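PDB 3BFM: biotin protein ligase-like protein of unknown function from Silicibacter sp., which is of unknown function but has the fold of the biotin/lipoate protein ligase family, and so may be related to those enzymes in its chemistry. Local coordinates for residues C71-G74 and F75-L79; T113-P116 and D117-P120; L160-W163 and A164-L168; I171-D175 and E176-E180. All blocks are in the same frame, centred on the assembly; numbering follows the deposited sequence.

Contact 1: residues C71-G74 and F75-L79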
ATOM      1  N   CYS A  71      13.878  -0.834   6.934  1.00 18.59           N
ATOM      2  CA  CYS A  71      13.243  -2.085   7.370  1.00 18.27           C
ATOM      3  C   CYS A  71      13.892  -2.658   8.644  1.00 17.04           C
ATOM      4  O   CYS A  71      13.282  -3.425   9.388  1.00 19.37           O
ATOM      5  CB  CYS A  71      13.272  -3.108   6.243  1.00 17.45           C
ATOM      6  SG  CYS A  71      12.153  -2.614   4.880  1.00 21.18           S
ATOM      7  N   GLY A  72      15.141  -2.269   8.909  1.00 19.49           N
ATOM      8  CA  GLY A  72      15.774  -2.578  10.171  1.00 16.94           C
ATOM      9  C   GLY A  72      15.131  -1.852  11.322  1.00 17.33           C
ATOM     10  O   GLY A  72      14.878  -2.444  12.372  1.00 18.63           O
ATOM     11  N   VAL A  73      14.862  -0.562  11.147  1.00 17.14           N
ATOM     12  CA  VAL A  73      14.132   0.223  12.149  1.00 18.03           C
ATOM     13  C   VAL A  73      12.740  -0.370  12.342  1.00 18.58           C
ATOM     14  O   VAL A  73      12.234  -0.517  13.479  1.00 18.78           O
ATOM     15  CB  VAL A  73      14.017   1.706  11.752  1.00 19.01           C
ATOM     16  CG1 VAL A  73      13.178   2.467  12.769  1.00 22.92           C
ATOM     17  CG2 VAL A  73      15.390   2.361  11.601  1.00 17.10           C
ATOM     18  N   GLY A  74      12.112  -0.705  11.219  1.00 18.52           N
ATOM     19  CA  GLY A  74      10.821  -1.404  11.273  1.00 16.86           C
ATOM     20  C   GLY A  74      10.852  -2.643  12.167  1.00 17.65           C
ATOM     21  O   GLY A  74       9.944  -2.865  13.001  1.00 19.05           O
ATOM     22  N   PHE A  75      11.876  -3.468  11.987  1.00 17.67           N
ATOM     23  CA  PHE A  75      12.056  -4.669  12.800  1.00 17.31           C
ATOM     24  C   PHE A  75      12.304  -4.396  14.277  1.00 17.71           C
ATOM     25  O   PHE A  75      11.720  -5.049  15.148  1.00 17.14           O
ATOM     26  CB  PHE A  75      13.190  -5.527  12.266  1.00 15.55           C
ATOM     27  CG  PHE A  75      13.398  -6.771  13.058  1.00 17.96           C
ATOM     28  CD1 PHE A  75      12.542  -7.859  12.876  1.00 19.72           C
ATOM     29  CD2 PHE A  75      14.377  -6.859  14.039  1.00 17.65           C
ATOM     30  CE1 PHE A  75      12.701  -9.007  13.605  1.00 19.41           C
ATOM     31  CE2 PHE A  75      14.515  -8.022  14.785  1.00 24.24           C
ATOM     32  CZ  PHE A  75      13.661  -9.088  14.566  1.00 20.85           C
ATOM     33  N   GLN A  76      13.228  -3.479  14.573  1.00 20.17           N
ATOM     34  CA  GLN A  76      13.462  -3.107  15.966  1.00 17.29           C
ATOM     35  C   GLN A  76      12.161  -2.625  16.638  1.00 18.51           C
ATOM     36  O   GLN A  76      11.871  -3.017  17.772  1.00 19.23           O
ATOM     37  CB  GLN A  76      14.564  -2.061  16.076  1.00 19.49           C
ATOM     38  CG  GLN A  76      14.950  -1.716  17.535  1.00 22.67           C
ATOM     39  CD  GLN A  76      13.993  -0.747  18.228  1.00 23.71           C
ATOM     40  OE1 GLN A  76      13.279   0.030  17.604  1.00 28.07           O
ATOM     41  NE2 GLN A  76      13.988  -0.800  19.552  1.00 34.77           N
ATOM     42  N   ASN A  77      11.368  -1.802  15.938  1.00 16.89           N
ATOM     43  CA  ASN A  77      10.116  -1.288  16.495  1.00 18.46           C
ATOM     44  C   ASN A  77       9.102  -2.409  16.692  1.00 18.97           C
ATOM     45  O   ASN A  77       8.376  -2.439  17.686  1.00 18.22           O
ATOM     46  CB  ASN A  77       9.449  -0.280  15.552  1.00 16.98           C
ATOM     47  CG  ASN A  77      10.187   1.053  15.403  1.00 26.06           C
ATOM     48  OD1 ASN A  77       9.663   1.937  14.737  1.00 31.87           O
ATOM     49  ND2 ASN A  77      11.371   1.195  15.952  1.00 21.66           N
ATOM     50  N   ALA A  78       9.044  -3.313  15.720  1.00 16.08           N
ATOM     51  CA  ALA A  78       8.141  -4.449  15.716  1.00 17.37           C
ATOM     52  C   ALA A  78       8.472  -5.373  16.877  1.00 17.88           C
ATOM     53  O   ALA A  78       7.604  -5.704  17.661  1.00 20.60           O
ATOM     54  CB  ALA A  78       8.205  -5.198  14.360  1.00 15.34           C
ATOM     55  N   LEU A  79       9.736  -5.760  17.027  1.00 20.45           N
ATOM     56  CA  LEU A  79      10.091  -6.625  18.164  1.00 21.05           C
ATOM     57  C   LEU A  79       9.857  -5.919  19.540  1.00 21.81           C
ATOM     58  O   LEU A  79       9.297  -6.521  20.477  1.00 18.83           O
ATOM     59  CB  LEU A  79      11.537  -7.097  18.028  1.00 22.27           C
ATOM     60  CG  LEU A  79      12.021  -8.206  18.964  1.00 28.48           C
ATOM     61  CD1 LEU A  79      11.023  -9.373  19.005  1.00 26.49           C
ATOM     62  CD2 LEU A  79      13.400  -8.677  18.490  1.00 25.25           C
TER
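C71 accepts from F75 through the first of four successive i to i+4 backbone bonds that define this part of the helix 67-82, about two and a half turns long. The F75 N to C71 O distance is 3.0 Å, but the N-H meets the oxygen at 153°, less straight than the next bond. The C71 oxygen has a second donor as well, W163 NE1 of the helix 156-175. G72 follows, its carbonyl taking Q76 N at 2.9 Å with a nearly linear N-H (172°). The CB of F75 also rests near this oxygen, 3.5 Å from G72 O, before the ring leads away from the 71-74 segment.

V73 carries the side-chain part of the contact. Its carbonyl receives N77 N at 2.9 Å, and its CG1 branch runs alongside the N77 side chain, which points the same way; CG1 lies 3.9 Å from N77 ND2. That amide nitrogen is also close to V73 O, yet the angle is too poor for a hydrogen bond. It donates instead to Q76 OE1 (2.8 Å), which lies in the N77 amide plane; the bend of the Q76 chain at chi2 (-80°) brings its amide round to this neighbour. G74 ends the segment by accepting from A78 N, while A78 CB comes within 3.2 Å of G74 O.

C71, V73, N77 and A78 meet the helix 156-175, with N77 OD1 bonded to W170 NE1, whereas F75 reaches L127 and L129 of the strand 123-130 and L97 of the strand 96-99.

Contact 2: residues T113-P116 and D117-P120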
ATOM      1  N   THR A 113      18.820  -3.779 -10.495  1.00 23.59           N
ATOM      2  CA  THR A 113      20.014  -3.188 -11.089  1.00 27.87           C
ATOM      3  C   THR A 113      21.106  -3.127 -10.030  1.00 29.07           C
ATOM      4  O   THR A 113      20.827  -3.189  -8.818  1.00 26.14           O
ATOM      5  CB  THR A 113      19.718  -1.730 -11.563  1.00 31.09           C
ATOM      6  OG1 THR A 113      20.887  -1.151 -12.167  1.00 28.78           O
ATOM      7  CG2 THR A 113      19.348  -0.878 -10.378  1.00 20.85           C
ATOM      8  N   ASP A 114      22.358  -3.025 -10.473  1.00 28.57           N
ATOM      9  CA  ASP A 114      23.470  -2.688  -9.581  1.00 30.50           C
ATOM     10  C   ASP A 114      24.156  -1.364  -9.940  1.00 31.32           C
ATOM     11  O   ASP A 114      25.171  -1.014  -9.355  1.00 34.94           O
ATOM     12  CB  ASP A 114      24.492  -3.828  -9.534  1.00 34.24           C
ATOM     13  CG  ASP A 114      25.161  -4.079 -10.864  1.00 39.87           C
ATOM     14  OD1 ASP A 114      24.644  -3.664 -11.924  1.00 52.14           O
ATOM     15  OD2 ASP A 114      26.226  -4.721 -10.851  1.00 56.86           O
ATOM     16  N   ASP A 115      23.604  -0.620 -10.888  1.00 31.93           N
ATOM     17  CA  ASP A 115      24.108   0.714 -11.191  1.00 31.06           C
ATOM     18  C   ASP A 115      23.538   1.724 -10.192  1.00 29.21           C
ATOM     19  O   ASP A 115      22.337   1.975 -10.193  1.00 26.77           O
ATOM     20  CB  ASP A 115      23.680   1.112 -12.598  1.00 31.74           C
ATOM     21  CG  ASP A 115      24.174   2.504 -13.000  1.00 38.48           C
ATOM     22  OD1 ASP A 115      24.880   3.164 -12.219  1.00 40.53           O
ATOM     23  OD2 ASP A 115      23.851   2.933 -14.125  1.00 55.66           O
ATOM     24  N   PRO A 116      24.399   2.350  -9.372  1.00 30.10           N
ATOM     25  CA  PRO A 116      23.928   3.335  -8.403  1.00 30.23           C
ATOM     26  C   PRO A 116      23.104   4.472  -8.984  1.00 29.36           C
ATOM     27  O   PRO A 116      22.277   5.027  -8.286  1.00 27.63           O
ATOM     28  CB  PRO A 116      25.220   3.895  -7.799  1.00 30.33           C
ATOM     29  CG  PRO A 116      26.210   2.842  -7.992  1.00 31.05           C
ATOM     30  CD  PRO A 116      25.858   2.160  -9.273  1.00 32.43           C
ATOM     31  N   ASP A 117      23.320   4.809 -10.250  1.00 31.45           N
ATOM     32  CA  ASP A 117      22.611   5.912 -10.891  1.00 32.96           C
ATOM     33  C   ASP A 117      21.241   5.562 -11.480  1.00 32.32           C
ATOM     34  O   ASP A 117      20.435   6.457 -11.725  1.00 36.04           O
ATOM     35  CB  ASP A 117      23.506   6.505 -11.986  1.00 36.05           C
ATOM     36  CG  ASP A 117      24.749   7.186 -11.417  1.00 41.08           C
ATOM     37  OD1 ASP A 117      24.659   7.775 -10.310  1.00 47.59           O
ATOM     38  OD2 ASP A 117      25.806   7.136 -12.076  1.00 53.94           O
ATOM     39  N   THR A 118      20.975   4.271 -11.693  1.00 28.75           N
ATOM     40  CA  THR A 118      19.750   3.800 -12.321  1.00 26.96           C
ATOM     41  C   THR A 118      18.631   3.631 -11.281  1.00 25.68           C
ATOM     42  O   THR A 118      18.876   3.105 -10.194  1.00 25.67           O
ATOM     43  CB  THR A 118      20.022   2.439 -12.965  1.00 28.17           C
ATOM     44  OG1 THR A 118      21.091   2.591 -13.915  1.00 37.97           O
ATOM     45  CG2 THR A 118      18.815   1.878 -13.663  1.00 28.95           C
ATOM     46  N   GLN A 119      17.422   4.035 -11.634  1.00 25.97           N
ATOM     47  CA  GLN A 119      16.263   3.789 -10.805  1.00 24.41           C
ATOM     48  C   GLN A 119      15.884   2.324 -10.984  1.00 22.98           C
ATOM     49  O   GLN A 119      15.701   1.877 -12.107  1.00 24.83           O
ATOM     50  CB  GLN A 119      15.115   4.701 -11.193  1.00 24.99           C
ATOM     51  CG  GLN A 119      13.828   4.407 -10.460  1.00 28.10           C
ATOM     52  CD  GLN A 119      12.749   5.338 -10.856  1.00 32.21           C
ATOM     53  OE1 GLN A 119      12.938   6.540 -10.865  1.00 38.70           O
ATOM     54  NE2 GLN A 119      11.589   4.796 -11.177  1.00 29.74           N
ATOM     55  N   PRO A 120      15.804   1.559  -9.884  1.00 22.28           N
ATOM     56  CA  PRO A 120      15.513   0.152 -10.115  1.00 19.51           C
ATOM     57  C   PRO A 120      14.036  -0.109 -10.431  1.00 22.28           C
ATOM     58  O   PRO A 120      13.159   0.640 -10.000  1.00 22.15           O
ATOM     59  CB  PRO A 120      15.970  -0.536  -8.793  1.00 22.93           C
ATOM     60  CG  PRO A 120      16.153   0.521  -7.788  1.00 20.27           C
ATOM     61  CD  PRO A 120      15.979   1.885  -8.447  1.00 21.33           C
TER
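D117 opens the second half of a type I beta turn running from D115 to T118, and its backbone N donates to the D115 side chain. The D117 N to D115 OD1 bond measures 3.0 Å with an N-H angle of 163°, which identifies an Asx turn laid over the beta turn. D115 has CG anti to its own N (chi1 -180°), a setting that carries the carboxylate forward over the chain to both of its partners. The side chain of D117 brings a like charge near: its OD2 is 4.1 Å from D115 OD1, the two carboxylate planes being turned 68° apart.

T118 is held to D115 twice. Its N closes the beta turn on D115 O at 3.1 Å, while its hydroxyl OG1 donates to D115 OD2 at 2.8 Å, approaching from above the carboxylate plane. T118 CB also lies 3.8 Å from T113 OG1, the oxygen that accepts from D115 N in an ST turn. At P120 the contact becomes apolar: the ring CB meets T113 CG2 at 3.7 Å, and both side chains also touch L61 of the helix 61-64.

Each D115 carboxylate oxygen thus has its own donor, and together the two bonds fix the rotation of the group. They would be expected to help the carboxylate stay ionised, offsetting to some degree the unfavourable proximity of D117.

Contact 3: residues L160-W163 and A164-L168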
ATOM      1  N   LEU A 160       5.698 -11.053  12.410  1.00 17.89           N
ATOM      2  CA  LEU A 160       5.590 -10.807  10.978  1.00 16.65           C
ATOM      3  C   LEU A 160       4.641  -9.679  10.623  1.00 16.49           C
ATOM      4  O   LEU A 160       4.994  -8.787   9.854  1.00 18.30           O
ATOM      5  CB  LEU A 160       5.200 -12.096  10.269  1.00 14.34           C
ATOM      6  CG  LEU A 160       4.946 -12.030   8.775  1.00 23.21           C
ATOM      7  CD1 LEU A 160       6.187 -11.516   8.003  1.00 26.76           C
ATOM      8  CD2 LEU A 160       4.542 -13.440   8.312  1.00 21.53           C
ATOM      9  N   GLU A 161       3.417  -9.721  11.174  1.00 16.76           N
ATOM     10  CA  GLU A 161       2.436  -8.680  10.954  1.00 18.39           C
ATOM     11  C   GLU A 161       2.966  -7.340  11.395  1.00 19.21           C
ATOM     12  O   GLU A 161       2.793  -6.333  10.713  1.00 18.18           O
ATOM     13  CB  GLU A 161       1.174  -8.979  11.780  1.00 19.11           C
ATOM     14  CG  GLU A 161       0.392 -10.136  11.260  1.00 25.42           C
ATOM     15  CD  GLU A 161      -0.746 -10.562  12.187  1.00 23.15           C
ATOM     16  OE1 GLU A 161      -0.762 -10.146  13.375  1.00 29.52           O
ATOM     17  OE2 GLU A 161      -1.645 -11.285  11.698  1.00 30.81           O
ATOM     18  N   SER A 162       3.614  -7.340  12.552  1.00 16.80           N
ATOM     19  CA  SER A 162       4.131  -6.110  13.137  0.70 17.22           C
ATOM     20  C   SER A 162       5.295  -5.542  12.323  1.00 15.80           C
ATOM     21  O   SER A 162       5.409  -4.333  12.153  1.00 18.14           O
ATOM     22  CB  SER A 162       4.544  -6.362  14.573  0.70 18.00           C
ATOM     23  OG  SER A 162       4.772  -5.138  15.215  0.70 14.13           O
ATOM     24  N   TRP A 163       6.149  -6.422  11.808  1.00 15.33           N
ATOM     25  CA  TRP A 163       7.270  -5.968  10.983  1.00 13.03           C
ATOM     26  C   TRP A 163       6.679  -5.232   9.760  1.00 12.90           C
ATOM     27  O   TRP A 163       7.028  -4.082   9.439  1.00 16.83           O
ATOM     28  CB  TRP A 163       8.152  -7.115  10.572  1.00 18.78           C
ATOM     29  CG  TRP A 163       9.331  -6.698   9.723  1.00 13.71           C
ATOM     30  CD1 TRP A 163      10.291  -5.759  10.042  1.00 16.90           C
ATOM     31  CD2 TRP A 163       9.699  -7.235   8.455  1.00 17.82           C
ATOM     32  NE1 TRP A 163      11.209  -5.684   9.042  1.00 20.92           N
ATOM     33  CE2 TRP A 163      10.877  -6.574   8.051  1.00 18.62           C
ATOM     34  CE3 TRP A 163       9.132  -8.195   7.614  1.00 18.13           C
ATOM     35  CZ2 TRP A 163      11.500  -6.832   6.823  1.00 22.66           C
ATOM     36  CZ3 TRP A 163       9.741  -8.458   6.381  1.00 22.51           C
ATOM     37  CH2 TRP A 163      10.923  -7.795   6.009  1.00 21.71           C
ATOM     38  N   ALA A 164       5.760  -5.909   9.080  1.00 17.60           N
ATOM     39  CA  ALA A 164       5.123  -5.305   7.907  1.00 18.86           C
ATOM     40  C   ALA A 164       4.525  -3.927   8.199  1.00 19.93           C
ATOM     41  O   ALA A 164       4.760  -2.965   7.433  1.00 21.21           O
ATOM     42  CB  ALA A 164       4.087  -6.242   7.294  1.00 19.98           C
ATOM     43  N   ARG A 165       3.773  -3.818   9.285  1.00 19.41           N
ATOM     44  CA  ARG A 165       3.154  -2.566   9.677  1.00 19.05           C
ATOM     45  C   ARG A 165       4.173  -1.489  10.000  1.00 15.26           C
ATOM     46  O   ARG A 165       4.065  -0.347   9.509  1.00 19.64           O
ATOM     47  CB  ARG A 165       2.241  -2.718  10.896  1.00 23.32           C
ATOM     48  CG  ARG A 165       0.840  -3.088  10.598  1.00 35.22           C
ATOM     49  CD  ARG A 165      -0.083  -2.803  11.781  1.00 35.19           C
ATOM     50  NE  ARG A 165       0.468  -3.282  13.060  1.00 44.63           N
ATOM     51  CZ  ARG A 165       0.438  -4.547  13.500  1.00 46.23           C
ATOM     52  NH1 ARG A 165      -0.102  -5.529  12.775  1.00 49.33           N
ATOM     53  NH2 ARG A 165       0.972  -4.840  14.682  1.00 37.83           N
ATOM     54  N   HIS A 166       5.176  -1.811  10.804  1.00 16.60           N
ATOM     55  CA  HIS A 166       6.166  -0.783  11.102  1.00 14.85           C
ATOM     56  C   HIS A 166       7.072  -0.406   9.912  1.00 14.93           C
ATOM     57  O   HIS A 166       7.419   0.754   9.751  1.00 14.69           O
ATOM     58  CB  HIS A 166       7.032  -1.197  12.297  1.00 14.77           C
ATOM     59  CG  HIS A 166       6.349  -1.059  13.605  1.00 16.14           C
ATOM     60  ND1 HIS A 166       5.678  -2.093  14.201  1.00 20.49           N
ATOM     61  CD2 HIS A 166       6.243   0.000  14.444  1.00 17.01           C
ATOM     62  CE1 HIS A 166       5.163  -1.676  15.350  1.00 18.17           C
ATOM     63  NE2 HIS A 166       5.498  -0.412  15.518  1.00 26.15           N
ATOM     64  N   CYS A 167       7.437  -1.365   9.051  1.00 17.08           N
ATOM     65  CA  CYS A 167       8.111  -1.025   7.805  1.00 17.74           C
ATOM     66  C   CYS A 167       7.293  -0.054   6.966  1.00 18.04           C
ATOM     67  O   CYS A 167       7.814   0.918   6.433  1.00 18.50           O
ATOM     68  CB  CYS A 167       8.429  -2.281   6.989  1.00 17.58           C
ATOM     69  SG  CYS A 167       9.739  -3.230   7.713  1.00 21.12           S
ATOM     70  N   LEU A 168       6.007  -0.318   6.811  1.00 17.07           N
ATOM     71  CA  LEU A 168       5.186   0.577   6.027  1.00 15.87           C
ATOM     72  C   LEU A 168       5.157   1.973   6.647  1.00 15.61           C
ATOM     73  O   LEU A 168       5.248   2.937   5.930  1.00 18.47           O
ATOM     74  CB  LEU A 168       3.765   0.041   5.917  1.00 15.13           C
ATOM     75  CG  LEU A 168       2.730   0.860   5.153  1.00 20.76           C
ATOM     76  CD1 LEU A 168       3.080   0.935   3.688  1.00 21.40           C
ATOM     77  CD2 LEU A 168       1.329   0.194   5.389  1.00 18.65           C
TER
HETATM   78  O   HOH W   1       1.116  -8.158  15.518  1.00 40.23           O
HETATM   79  O   HOH W   2      -0.086  -6.159   9.700  1.00 45.56           O
HETATM   80  O   HOH W   3       3.023  -3.896  16.636  1.00 53.35           O
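L160, E161, S162 and W163 accept in turn from the backbone N atoms of A164, R165, H166 and C167, and N-H angles above 160° mark a regular alpha-helix. S162 O accepts a second hydrogen bond. H166 ND1 lies 3.0 Å from it and donates in the plane of its ring, from the opposite face of the carbonyl to H166 N. With CG beside the backbone N (chi1 -76°), the imidazole is carried back toward that oxygen; a weak bond from ND1 to S162 OG, at 3.3 Å, belongs to one of two S162 conformers and is therefore doubtful.

On another side of the helix, C167 SG sits over the face of the W163 five-membered ring, 3.5 Å from its centroid and 26° off the normal, a sulfur-aromatic contact. W163 NE1 is satisfied by C71 O of the helix 67-82. The R165 chain bends at chi3 and lays one face of its guanidinium over S162 CA, NH2 being 3.7 Å from that atom. E161 turns its carboxylate to R158 in a salt bridge and to T7 N.

Donation to S162 O requires a proton on ND1 of H166, so the geometry indicates either that tautomer or the doubly protonated ring. The ND1 bond limits the ring's rotation, and the two bonds to one carbonyl together probably polarise the S162 peptide.

Contact 4: residues I171-D175 and E176-E180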
ATOM      1  N   ILE A 171       8.483   3.577   5.656  1.00 16.37           N
ATOM      2  CA  ILE A 171       8.632   3.736   4.221  1.00 15.81           C
ATOM      3  C   ILE A 171       7.793   4.923   3.834  1.00 16.31           C
ATOM      4  O   ILE A 171       8.233   5.748   3.061  1.00 18.66           O
ATOM      5  CB  ILE A 171       8.134   2.493   3.421  1.00 14.39           C
ATOM      6  CG1 ILE A 171       9.108   1.324   3.607  1.00 18.94           C
ATOM      7  CG2 ILE A 171       7.983   2.852   1.934  1.00 17.43           C
ATOM      8  CD1 ILE A 171       8.515  -0.092   3.208  1.00 21.88           C
ATOM      9  N   ASN A 172       6.597   5.045   4.418  1.00 17.05           N
ATOM     10  CA  ASN A 172       5.756   6.227   4.093  1.00 17.58           C
ATOM     11  C   ASN A 172       6.434   7.537   4.542  1.00 20.98           C
ATOM     12  O   ASN A 172       6.439   8.518   3.815  1.00 26.99           O
ATOM     13  CB  ASN A 172       4.330   6.110   4.657  1.00 20.53           C
ATOM     14  CG  ASN A 172       3.482   5.088   3.901  1.00 20.53           C
ATOM     15  OD1 ASN A 172       3.657   4.908   2.708  1.00 35.86           O
ATOM     16  ND2 ASN A 172       2.548   4.439   4.592  1.00 26.00           N
ATOM     17  N   ARG A 173       7.087   7.534   5.690  1.00 21.64           N
ATOM     18  CA  ARG A 173       7.775   8.732   6.152  1.00 22.20           C
ATOM     19  C   ARG A 173       8.984   9.062   5.295  1.00 22.10           C
ATOM     20  O   ARG A 173       9.279  10.230   5.034  1.00 20.96           O
ATOM     21  CB  ARG A 173       8.159   8.597   7.609  1.00 24.14           C
ATOM     22  CG  ARG A 173       6.906   8.547   8.469  1.00 23.43           C
ATOM     23  CD  ARG A 173       7.227   8.486   9.871  1.00 35.45           C
ATOM     24  NE  ARG A 173       7.649   9.794  10.356  1.00 41.92           N
ATOM     25  CZ  ARG A 173       8.203   9.991  11.544  1.00 45.59           C
ATOM     26  NH1 ARG A 173       8.383   8.962  12.370  1.00 51.80           N
ATOM     27  NH2 ARG A 173       8.555  11.223  11.900  1.00 37.89           N
ATOM     28  N   TRP A 174       9.700   8.031   4.857  1.00 19.84           N
ATOM     29  CA  TRP A 174      10.798   8.218   3.949  1.00 19.93           C
ATOM     30  C   TRP A 174      10.298   8.892   2.659  1.00 21.63           C
ATOM     31  O   TRP A 174      10.899   9.842   2.148  1.00 23.18           O
ATOM     32  CB  TRP A 174      11.431   6.864   3.637  1.00 19.21           C
ATOM     33  CG  TRP A 174      12.473   6.908   2.582  1.00 17.63           C
ATOM     34  CD1 TRP A 174      13.803   7.188   2.744  1.00 20.61           C
ATOM     35  CD2 TRP A 174      12.288   6.642   1.189  1.00 21.99           C
ATOM     36  NE1 TRP A 174      14.448   7.109   1.555  1.00 24.30           N
ATOM     37  CE2 TRP A 174      13.547   6.765   0.576  1.00 26.26           C
ATOM     38  CE3 TRP A 174      11.180   6.284   0.407  1.00 20.92           C
ATOM     39  CZ2 TRP A 174      13.733   6.577  -0.790  1.00 27.98           C
ATOM     40  CZ3 TRP A 174      11.363   6.094  -0.955  1.00 23.12           C
ATOM     41  CH2 TRP A 174      12.640   6.246  -1.540  1.00 25.60           C
ATOM     42  N   ASP A 175       9.183   8.402   2.137  1.00 21.89           N
ATOM     43  CA  ASP A 175       8.585   8.947   0.922  1.00 24.97           C
ATOM     44  C   ASP A 175       8.162  10.400   1.088  1.00 28.37           C
ATOM     45  O   ASP A 175       8.199  11.175   0.132  1.00 28.71           O
ATOM     46  CB  ASP A 175       7.368   8.107   0.510  1.00 27.51           C
ATOM     47  CG  ASP A 175       6.733   8.600  -0.789  1.00 37.56           C
ATOM     48  OD1 ASP A 175       7.413   8.485  -1.829  1.00 36.42           O
ATOM     49  OD2 ASP A 175       5.579   9.091  -0.759  1.00 41.48           O
ATOM     50  N   GLU A 176       7.763  10.775   2.295  1.00 26.83           N
ATOM     51  CA  GLU A 176       7.359  12.147   2.579  1.00 29.72           C
ATOM     52  C   GLU A 176       8.564  13.039   2.886  1.00 31.22           C
ATOM     53  O   GLU A 176       8.389  14.185   3.314  1.00 35.11           O
ATOM     54  CB  GLU A 176       6.364  12.168   3.743  1.00 27.88           C
ATOM     55  CG  GLU A 176       4.987  11.611   3.349  1.00 37.61           C
ATOM     56  CD  GLU A 176       4.137  11.153   4.541  1.00 39.29           C
ATOM     57  OE1 GLU A 176       4.295  11.726   5.644  1.00 61.70           O
ATOM     58  OE2 GLU A 176       3.315  10.209   4.374  1.00 55.53           O
ATOM     59  N   GLY A 177       9.776  12.511   2.718  1.00 28.43           N
ATOM     60  CA  GLY A 177      10.987  13.300   2.855  1.00 29.48           C
ATOM     61  C   GLY A 177      11.628  13.347   4.230  1.00 31.22           C
ATOM     62  O   GLY A 177      12.481  14.199   4.475  1.00 31.63           O
ATOM     63  N   GLU A 178      11.289  12.411   5.113  1.00 26.08           N
ATOM     64  CA  GLU A 178      11.818  12.422   6.479  1.00 27.86           C
ATOM     65  C   GLU A 178      13.072  11.592   6.663  1.00 28.02           C
ATOM     66  O   GLU A 178      13.245  10.954   7.693  1.00 27.06           O
ATOM     67  CB  GLU A 178      10.752  11.939   7.471  1.00 27.20           C
ATOM     68  CG  GLU A 178       9.476  12.706   7.428  1.00 35.49           C
ATOM     69  CD  GLU A 178       8.683  12.514   8.695  1.00 43.75           C
ATOM     70  OE1 GLU A 178       9.160  12.972   9.769  1.00 50.16           O
ATOM     71  OE2 GLU A 178       7.587  11.910   8.620  1.00 49.58           O
ATOM     72  N   LEU A 179      13.959  11.605   5.673  1.00 30.12           N
ATOM     73  CA  LEU A 179      15.252  10.878   5.727  1.00 31.56           C
ATOM     74  C   LEU A 179      16.066  11.210   6.976  1.00 31.32           C
ATOM     75  O   LEU A 179      16.619  10.317   7.620  1.00 30.18           O
ATOM     76  CB  LEU A 179      16.070  11.157   4.440  1.00 29.92           C
ATOM     77  CG  LEU A 179      17.424  10.479   4.261  1.00 34.82           C
ATOM     78  CD1 LEU A 179      17.216   8.992   4.204  1.00 29.47           C
ATOM     79  CD2 LEU A 179      18.153  10.989   3.024  1.00 34.44           C
ATOM     80  N   GLU A 180      16.113  12.486   7.345  1.00 30.87           N
ATOM     81  CA  GLU A 180      16.898  12.920   8.495  1.00 30.56           C
ATOM     82  C   GLU A 180      16.460  12.234   9.795  1.00 28.47           C
ATOM     83  O   GLU A 180      17.297  11.795  10.584  1.00 32.37           O
ATOM     84  CB  GLU A 180      16.818  14.440   8.650  1.00 32.58           C
ATOM     85  CG  GLU A 180      17.829  14.986   9.600  1.00 35.16           C
TER
HETATM   86  O   HOH W   4      13.165  11.154   2.873  1.00 44.76           O
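R173 O is gripped at the end of the helix 156-175 by E178 N, 3.0 Å away, and more weakly by E176 N. Together with G177 N donating to W174 O at 3.0 Å, the E178 bond defines a Schellman motif. G177 is its C-prime residue: phi is +91°, and a side chain at these backbone angles would be jammed against the preceding carbonyl. The chain then turns into the helix 179-189, with E178 at the N-cap position.

A salt bridge spans the same reversal. R173 presents NE and NH2 side-on to E178, one nitrogen to each carboxylate oxygen. NE to OE2 is the straighter bond (169°, 2.7 Å), with OE2 close to the guanidinium plane; NH2 reaches OE1 at 2.8 Å, on the syn side but tilted out of the carboxylate plane. The flat groups are nevertheless turned 61° apart, so this is a twisted bidentate pair. R173 bends at chi3, which swings the guanidinium round to the glutamate, whose own chain is extended beyond CG.

W174 and L179 lie side by side and point the same way across the turn, while W174 also packs on M67 of the helix 67-82 and I182 of the helix 179-189. D175 and N172 touch P10 of the second subunit. A water donates to W174 O at 2.7 Å and accepts a weak bond from L179 N, while L179 CD1 stands at the indole edge, 4.1 Å from W174 CD1.

Contacts 1 and 3 form one interface: their centres are 8 Å apart, and the helices 67-82 and 156-175 meet through C71 O and W163 NE1 (3.1 Å) and through N77 CB against H166 CD2 (3.4 Å). Contact 4 ends the helix that carries contact 3, its centre 16 Å further on, and comes within about 5 Å of contact 1 between nearest atoms without touching it. Contact 2 stands apart at the surface, about 9 Å from contact 4 by nearest atoms. Neither contact 3 nor contact 4 reaches a calcium ion: the side chains of A164 and N172 are about 13 Å and 12 Å from one. Q21, D22 and E43 form the calcium site.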